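Local coordinates for protein terminal oxygenase component of carbazole 1,9a-dioxygenase (PDB 3GCF) that probably catalyses the dioxygenation of carbazole at a mononuclear non-haem iron, with electrons passed in through a Rieske [2Fe-2S] cluster, at residues V266-P271 with V367-L372; D154-F159 with I285-Y290; F31-H36 with G144-H149. One frame throughout, in Å; residues are numbered along the deposited sequence.

Contact 1 of 3, residues V266-P271 with V367-L372; sequences VSVWLP and VKWRTL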
# COMPACT_ATOMS: atom_id res chain seq x y z
N VAL A 266 16.79 -25.59 25.15
CA VAL A 266 15.99 -24.50 24.59
C VAL A 266 14.55 -24.82 24.95
O VAL A 266 14.12 -25.97 24.88
CB VAL A 266 16.15 -24.38 23.05
CG1 VAL A 266 15.71 -25.66 22.36
CG2 VAL A 266 15.33 -23.20 22.56
N SER A 267 13.81 -23.80 25.37
CA SER A 267 12.43 -24.01 25.77
C SER A 267 11.55 -22.80 25.48
O SER A 267 12.03 -21.67 25.39
CB SER A 267 12.37 -24.34 27.27
OG SER A 267 12.98 -23.32 28.04
N VAL A 268 10.26 -23.06 25.35
CA VAL A 268 9.30 -22.00 25.10
C VAL A 268 8.19 -22.13 26.14
O VAL A 268 7.76 -23.24 26.46
CB VAL A 268 8.72 -22.08 23.67
CG1 VAL A 268 7.97 -23.39 23.48
CG2 VAL A 268 7.81 -20.89 23.40
N TRP A 269 7.74 -21.00 26.67
CA TRP A 269 6.71 -20.99 27.69
C TRP A 269 5.58 -20.03 27.34
O TRP A 269 5.81 -19.00 26.69
CB TRP A 269 7.32 -20.60 29.04
CG TRP A 269 8.54 -21.41 29.37
CD1 TRP A 269 9.78 -21.28 28.81
CD2 TRP A 269 8.61 -22.53 30.26
NE1 TRP A 269 10.62 -22.26 29.29
CE2 TRP A 269 9.93 -23.04 30.18
CE3 TRP A 269 7.69 -23.15 31.11
CZ2 TRP A 269 10.35 -24.15 30.92
CZ3 TRP A 269 8.11 -24.26 31.84
CH2 TRP A 269 9.42 -24.75 31.74
N LEU A 270 4.36 -20.36 27.75
CA LEU A 270 3.22 -19.50 27.48
C LEU A 270 3.49 -18.15 28.15
O LEU A 270 4.11 -18.10 29.21
CB LEU A 270 1.93 -20.12 28.04
CG LEU A 270 1.30 -21.23 27.19
CD1 LEU A 270 0.19 -21.93 27.98
CD2 LEU A 270 0.73 -20.63 25.91
N PRO A 271 3.02 -17.05 27.55
CA PRO A 271 2.24 -16.97 26.31
C PRO A 271 3.06 -17.09 25.02
O PRO A 271 2.51 -16.94 23.92
CB PRO A 271 1.56 -15.61 26.43
CG PRO A 271 2.62 -14.79 27.08
CD PRO A 271 3.14 -15.72 28.17
N VAL A 367 5.08 -28.84 17.56
CA VAL A 367 3.73 -29.40 17.62
C VAL A 367 3.26 -29.48 19.07
O VAL A 367 2.10 -29.21 19.36
CB VAL A 367 3.68 -30.81 16.99
CG1 VAL A 367 2.32 -31.45 17.27
CG2 VAL A 367 3.92 -30.72 15.49
N LYS A 368 4.16 -29.86 19.97
CA LYS A 368 3.81 -29.96 21.38
C LYS A 368 3.49 -28.57 21.92
O LYS A 368 2.59 -28.41 22.74
CB LYS A 368 4.96 -30.57 22.20
CG LYS A 368 5.20 -32.04 21.92
CD LYS A 368 6.34 -32.57 22.77
CE LYS A 368 6.74 -33.97 22.33
NZ LYS A 368 5.59 -34.90 22.42
N TRP A 369 4.24 -27.58 21.45
CA TRP A 369 4.03 -26.19 21.87
C TRP A 369 2.67 -25.68 21.39
O TRP A 369 1.95 -25.02 22.14
CB TRP A 369 5.16 -25.29 21.34
CG TRP A 369 4.72 -23.90 20.95
CD1 TRP A 369 4.55 -23.43 19.68
CD2 TRP A 369 4.33 -22.84 21.83
NE1 TRP A 369 4.08 -22.14 19.71
CE2 TRP A 369 3.93 -21.75 21.02
CE3 TRP A 369 4.27 -22.70 23.22
CZ2 TRP A 369 3.47 -20.54 21.55
CZ3 TRP A 369 3.82 -21.49 23.76
CH2 TRP A 369 3.42 -20.43 22.92
N ARG A 370 2.32 -25.98 20.14
CA ARG A 370 1.04 -25.53 19.60
C ARG A 370 -0.11 -26.14 20.39
O ARG A 370 -1.09 -25.46 20.70
CB ARG A 370 0.90 -25.94 18.13
CG ARG A 370 1.88 -25.27 17.20
CD ARG A 370 1.69 -25.79 15.79
NE ARG A 370 2.53 -25.09 14.83
CZ ARG A 370 2.68 -25.46 13.56
NH1 ARG A 370 2.04 -26.53 13.11
NH2 ARG A 370 3.45 -24.76 12.74
N THR A 371 0.03 -27.43 20.69
CA THR A 371 -0.98 -28.17 21.43
C THR A 371 -1.16 -27.60 22.83
O THR A 371 -2.29 -27.35 23.27
CB THR A 371 -0.57 -29.65 21.55
OG1 THR A 371 -0.45 -30.20 20.23
CG2 THR A 371 -1.61 -30.44 22.33
N LEU A 372 -0.06 -27.40 23.53
CA LEU A 372 -0.10 -26.86 24.88
C LEU A 372 -0.69 -25.45 24.89
O LEU A 372 -1.45 -25.09 25.78
CB LEU A 372 1.30 -26.84 25.48
CG LEU A 372 1.41 -26.25 26.89
CD1 LEU A 372 0.77 -27.20 27.90
CD2 LEU A 372 2.87 -26.01 27.23

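Contact 2 of 3, residues D154-F159 with I285-Y290; sequences DLPPGF and IQYEFY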
# COMPACT_ATOMS: atom_id res chain seq x y z
N ASP A 154 3.84 -16.06 33.61
CA ASP A 154 3.98 -15.84 32.17
C ASP A 154 5.43 -15.66 31.73
O ASP A 154 5.70 -15.07 30.69
CB ASP A 154 3.17 -14.61 31.73
CG ASP A 154 1.68 -14.81 31.91
OD1 ASP A 154 1.21 -15.95 31.71
OD2 ASP A 154 0.98 -13.82 32.22
N LEU A 155 6.35 -16.17 32.54
CA LEU A 155 7.78 -16.08 32.24
C LEU A 155 8.44 -17.44 32.41
O LEU A 155 8.00 -18.26 33.20
CB LEU A 155 8.45 -15.08 33.18
CG LEU A 155 8.05 -13.60 33.02
CD1 LEU A 155 8.64 -12.78 34.17
CD2 LEU A 155 8.55 -13.09 31.67
N PRO A 156 9.51 -17.69 31.64
CA PRO A 156 10.21 -18.97 31.75
C PRO A 156 10.87 -19.04 33.13
O PRO A 156 11.20 -18.01 33.71
CB PRO A 156 11.26 -18.90 30.64
CG PRO A 156 10.65 -17.95 29.64
CD PRO A 156 10.05 -16.89 30.53
N PRO A 157 11.07 -20.25 33.66
CA PRO A 157 11.71 -20.33 34.98
C PRO A 157 13.11 -19.72 34.88
O PRO A 157 13.78 -19.86 33.86
CB PRO A 157 11.76 -21.83 35.26
CG PRO A 157 10.56 -22.36 34.52
CD PRO A 157 10.62 -21.58 33.22
N GLY A 158 13.54 -19.04 35.94
CA GLY A 158 14.86 -18.44 35.95
C GLY A 158 14.93 -16.98 35.53
O GLY A 158 15.88 -16.29 35.87
N PHE A 159 13.93 -16.51 34.80
CA PHE A 159 13.93 -15.12 34.35
C PHE A 159 13.98 -14.12 35.51
O PHE A 159 14.71 -13.13 35.46
CB PHE A 159 12.70 -14.83 33.48
CG PHE A 159 12.70 -13.47 32.84
CD1 PHE A 159 12.28 -12.34 33.55
CD2 PHE A 159 13.13 -13.30 31.52
CE1 PHE A 159 12.29 -11.07 32.96
CE2 PHE A 159 13.15 -12.04 30.92
CZ PHE A 159 12.73 -10.91 31.65
N ILE A 285 22.27 -16.37 29.36
CA ILE A 285 21.05 -17.05 28.99
C ILE A 285 20.28 -16.04 28.13
O ILE A 285 20.24 -14.85 28.45
CB ILE A 285 20.22 -17.44 30.23
CG1 ILE A 285 20.91 -18.60 30.96
CG2 ILE A 285 18.80 -17.85 29.81
CD1 ILE A 285 20.17 -19.08 32.20
N GLN A 286 19.69 -16.51 27.03
CA GLN A 286 18.94 -15.63 26.14
C GLN A 286 17.44 -15.88 26.16
O GLN A 286 16.99 -17.01 25.99
CB GLN A 286 19.45 -15.75 24.70
CG GLN A 286 18.80 -14.76 23.72
CD GLN A 286 19.59 -14.58 22.43
OE1 GLN A 286 20.82 -14.51 22.44
NE2 GLN A 286 18.88 -14.50 21.30
N TYR A 287 16.68 -14.82 26.37
CA TYR A 287 15.23 -14.91 26.39
C TYR A 287 14.69 -14.15 25.19
O TYR A 287 15.28 -13.15 24.77
CB TYR A 287 14.68 -14.28 27.68
CG TYR A 287 15.07 -15.00 28.95
CD1 TYR A 287 14.43 -16.18 29.34
CD2 TYR A 287 16.09 -14.50 29.77
CE1 TYR A 287 14.80 -16.85 30.51
CE2 TYR A 287 16.47 -15.17 30.94
CZ TYR A 287 15.82 -16.34 31.31
OH TYR A 287 16.19 -17.00 32.46
N GLU A 288 13.58 -14.62 24.63
CA GLU A 288 12.98 -13.95 23.50
C GLU A 288 11.47 -13.90 23.65
O GLU A 288 10.85 -14.87 24.08
CB GLU A 288 13.34 -14.66 22.19
CG GLU A 288 14.84 -14.83 21.95
CD GLU A 288 15.19 -15.13 20.50
OE1 GLU A 288 14.37 -15.76 19.80
OE2 GLU A 288 16.29 -14.74 20.07
N PHE A 289 10.90 -12.75 23.31
CA PHE A 289 9.46 -12.55 23.36
C PHE A 289 9.03 -12.16 21.95
O PHE A 289 9.81 -11.55 21.21
CB PHE A 289 9.08 -11.43 24.34
CG PHE A 289 9.52 -11.67 25.75
CD1 PHE A 289 10.86 -11.53 26.12
CD2 PHE A 289 8.59 -11.99 26.74
CE1 PHE A 289 11.26 -11.72 27.44
CE2 PHE A 289 8.99 -12.18 28.06
CZ PHE A 289 10.32 -12.04 28.42
N TYR A 290 7.81 -12.51 21.58
CA TYR A 290 7.30 -12.20 20.25
C TYR A 290 5.89 -11.66 20.42
O TYR A 290 4.92 -12.32 20.08
CB TYR A 290 7.32 -13.47 19.39
CG TYR A 290 8.56 -14.32 19.57
CD1 TYR A 290 8.67 -15.22 20.63
CD2 TYR A 290 9.64 -14.24 18.67
CE1 TYR A 290 9.81 -16.01 20.81
CE2 TYR A 290 10.79 -15.02 18.84
CZ TYR A 290 10.86 -15.91 19.91
OH TYR A 290 11.98 -16.71 20.07

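Contact 3 of 3, residues F31-H36 with G144-H149; sequences FDNHWH and GDEEPH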
# COMPACT_ATOMS: atom_id res chain seq x y z
N PHE A 31 -2.32 -14.40 22.57
CA PHE A 31 -3.06 -14.91 23.71
C PHE A 31 -3.13 -13.79 24.73
O PHE A 31 -2.10 -13.33 25.22
CB PHE A 31 -2.35 -16.12 24.33
CG PHE A 31 -2.50 -17.39 23.55
CD1 PHE A 31 -3.75 -17.98 23.39
CD2 PHE A 31 -1.40 -18.00 22.97
CE1 PHE A 31 -3.90 -19.16 22.66
CE2 PHE A 31 -1.54 -19.18 22.23
CZ PHE A 31 -2.79 -19.76 22.08
N ASP A 32 -4.34 -13.33 25.05
CA ASP A 32 -4.46 -12.27 26.03
C ASP A 32 -4.77 -12.87 27.40
O ASP A 32 -4.89 -14.10 27.54
CB ASP A 32 -5.50 -11.23 25.59
CG ASP A 32 -6.90 -11.80 25.45
OD1 ASP A 32 -7.04 -12.97 25.04
OD2 ASP A 32 -7.86 -11.05 25.72
N ASN A 33 -4.89 -12.01 28.40
CA ASN A 33 -5.08 -12.43 29.78
C ASN A 33 -3.74 -13.03 30.21
O ASN A 33 -3.67 -14.02 30.92
CB ASN A 33 -6.22 -13.44 29.92
CG ASN A 33 -7.59 -12.77 29.91
OD1 ASN A 33 -7.76 -11.66 30.42
ND2 ASN A 33 -8.58 -13.45 29.34
N HIS A 34 -2.68 -12.38 29.73
CA HIS A 34 -1.30 -12.75 30.02
C HIS A 34 -0.49 -11.47 30.07
O HIS A 34 -0.88 -10.45 29.50
CB HIS A 34 -0.71 -13.62 28.89
CG HIS A 34 -1.16 -15.05 28.91
ND1 HIS A 34 -0.66 -15.97 29.81
CD2 HIS A 34 -2.04 -15.72 28.13
CE1 HIS A 34 -1.22 -17.15 29.57
NE2 HIS A 34 -2.06 -17.02 28.56
N TRP A 35 0.64 -11.52 30.76
CA TRP A 35 1.54 -10.37 30.82
C TRP A 35 2.39 -10.45 29.55
O TRP A 35 2.72 -11.54 29.08
CB TRP A 35 2.46 -10.46 32.03
CG TRP A 35 1.81 -10.21 33.35
CD1 TRP A 35 1.32 -11.14 34.22
CD2 TRP A 35 1.62 -8.93 33.97
NE1 TRP A 35 0.83 -10.52 35.35
CE2 TRP A 35 1.00 -9.17 35.22
CE3 TRP A 35 1.91 -7.61 33.60
CZ2 TRP A 35 0.66 -8.13 36.10
CZ3 TRP A 35 1.57 -6.57 34.47
CH2 TRP A 35 0.96 -6.84 35.71
N HIS A 36 2.72 -9.29 28.99
CA HIS A 36 3.55 -9.20 27.79
C HIS A 36 4.47 -8.00 27.94
O HIS A 36 4.07 -6.97 28.47
CB HIS A 36 2.69 -8.99 26.54
CG HIS A 36 1.90 -10.20 26.12
ND1 HIS A 36 2.48 -11.28 25.50
CD2 HIS A 36 0.58 -10.48 26.23
CE1 HIS A 36 1.54 -12.18 25.24
NE2 HIS A 36 0.38 -11.72 25.67
N GLY A 144 -5.82 -7.93 28.55
CA GLY A 144 -6.95 -8.83 28.73
C GLY A 144 -7.99 -8.24 29.65
O GLY A 144 -7.76 -7.21 30.28
N ASP A 145 -9.15 -8.90 29.75
CA ASP A 145 -10.23 -8.42 30.60
C ASP A 145 -10.17 -8.93 32.04
O ASP A 145 -10.75 -8.32 32.93
CB ASP A 145 -11.58 -8.80 30.00
CG ASP A 145 -11.79 -8.22 28.61
OD1 ASP A 145 -11.65 -6.99 28.45
OD2 ASP A 145 -12.10 -9.00 27.69
N GLU A 146 -9.49 -10.05 32.26
CA GLU A 146 -9.41 -10.62 33.60
C GLU A 146 -8.50 -9.80 34.51
O GLU A 146 -7.78 -8.92 34.05
CB GLU A 146 -8.86 -12.05 33.55
CG GLU A 146 -9.60 -13.00 32.64
CD GLU A 146 -9.03 -14.40 32.70
OE1 GLU A 146 -7.86 -14.55 33.10
OE2 GLU A 146 -9.75 -15.36 32.35
N GLU A 147 -8.56 -10.09 35.81
CA GLU A 147 -7.70 -9.41 36.75
C GLU A 147 -6.34 -10.06 36.54
O GLU A 147 -6.25 -11.24 36.22
CB GLU A 147 -8.15 -9.64 38.19
CG GLU A 147 -9.60 -9.29 38.46
CD GLU A 147 -9.91 -9.22 39.95
OE1 GLU A 147 -9.46 -10.13 40.70
OE2 GLU A 147 -10.59 -8.27 40.38
N PRO A 148 -5.26 -9.29 36.70
CA PRO A 148 -3.94 -9.87 36.50
C PRO A 148 -3.55 -10.92 37.53
O PRO A 148 -3.92 -10.83 38.70
CB PRO A 148 -3.02 -8.65 36.53
CG PRO A 148 -3.73 -7.73 37.48
CD PRO A 148 -5.17 -7.86 37.05
N HIS A 149 -2.81 -11.93 37.07
CA HIS A 149 -2.31 -12.98 37.95
C HIS A 149 -0.83 -12.67 38.11
O HIS A 149 -0.33 -11.69 37.56
CB HIS A 149 -2.51 -14.36 37.32
CG HIS A 149 -2.08 -14.44 35.89
ND1 HIS A 149 -2.97 -14.35 34.84
CD2 HIS A 149 -0.85 -14.55 35.33
CE1 HIS A 149 -2.31 -14.40 33.70
NE2 HIS A 149 -1.02 -14.52 33.97
O HOH W 1 -9.98 -10.59 27.43

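Contact 1 of 3, residues V266-P271 with V367-L372
Val268 and Trp369 make the tight part of this contact; their CA atoms are 7.5 Å apart, the closest approach of the two segments' backbones. The valine uses both branches: chi1 of 62° sends one methyl over the indole face and the other to the root of the ring. Val268 CG2 makes a CH-pi contact, 4.1 Å from the centroid of the Trp369 six-membered ring and displaced toward its rim; Val268 CG1 sits 3.8 Å from Trp369 CE3. Leu270 CD2 adds an oblique approach, 3.9 Å from Trp369 CZ3. The far edge of the ring points at the backbone beyond the strand, with Pro271 O in the ring plane 3.7 Å from Trp369 CH2. This is a helix packed against the antiparallel sheet, as expected of the Bet v 1-like catalytic domain of ring hydroxylases, and the Val268 side chain is about 13 Å from the bound iron(II) ion. At the polar corner of the indole, NE1 hydrogen-bonds to Tyr24 OH. Toward Leu372 the fit is looser: Leu270 CD1 comes no closer than 4.2 Å to Leu372 O. On the partly exposed back of the helix, Thr371 OG1 bonds to Val367 O at 2.9 Å, serving the helix itself.

Contact 2 of 3, residues D154-F159 with I285-Y290
The Tyr287 ring has Phe159 CD2 above the centre of one face, 3.5 Å from its plane, and Pro156 CB at its edge, 4.1 Å from Tyr287 CE1. Phe159 thus meets the tyrosine edge to face, the planes at 67° and the centroids of the Phe159 and Tyr287 rings 4.9 Å apart. One face of Phe159 is in turn covered by Leu155 CD2, set over the middle of the ring. Leu155 CD2 also reaches the rim of Phe289, 3.7 Å from Phe289 CE2, while Phe159 CE2 comes to that rim as well, 3.8 Å from Phe289 CZ. The three aromatic rings form a cluster in which Leu155 fills the angle between the two phenylalanines. With chi1 at -173° the Phe159 ring extends away from its own N-H and over Tyr287. The loop gets there through a type II turn from Pro156 to Phe159, closed by a weak Phe159 N to Pro156 O bond. Gly158 fits its third position: a CB would be jammed against Pro157 O and would stand 3.4 Å from Tyr287 OH. Phe140, on strand 138-143, touches Leu155, Phe159 and Phe289. No hydrogen bond crosses between the segments, so their direct cohesion rests on apolar and aromatic packing; at the polar margin Gln305 ties both sides together, its OE1 paired with Tyr287 OH and its NE2 with Gly158 O.

Contact 3 of 3, residues F31-H36 with G144-H149
Asn33 and Glu146 each carry CG anti to their own carbonyl carbon (chi1 -80° for Asn33), which lays amide and carboxylate one over the other with planes 21° apart. Glu146 N donates to Asn33 OD1 at 3.0 Å, tilted from the carbonyl plane. In His149, CG is tucked between N and the carbonyl carbon, presenting the ring edge to the backbone: His149 CE1 is 3.1 Å from Asn33 O. Trp35 supplies the straightest bond, Trp35 NE1 to His149 O at 2.8 Å and 176°, with the oxygen in the indole plane. Its edge is also turned, off-centre, to the His149 face, and Trp35 CZ2 packs on Pro148 CB at 3.7 Å. A phenylalanine in place of Trp35 would probably leave His149 O without its donor and open a gap beside Pro148. A water, its O 2.8 Å from Asp32 OD2, bridges that oxygen to Asp145 N. A G1 beta bulge at Asn33 and His34, set against Ile143, lies where strand 34-40 pairs with 138-143 in the Rieske-domain sheet. Asp154 ties His34, His149 and Trp35 N together, and strand 31-32 pairs with 379-380 near the chain's C-terminal end.

Contacts 1 and 2 are buried and hold different strands of the same seven-stranded sheet: contact 1 lays a helix against it, contact 2 a loop. Both are apolar and have no hydrogen bond between their segments. Contact 3, at the start of the six-stranded sheet and partly open to solvent, relies instead on directional hydrogen bonds and a bridging water. The three join up between the domains. Trp269 of contact 1 packs on Pro156 and Pro157 of contact 2, and Pro271 on His34 and His36 of contact 3. Asp154, from the loop of contact 2, links that contact to contact 3.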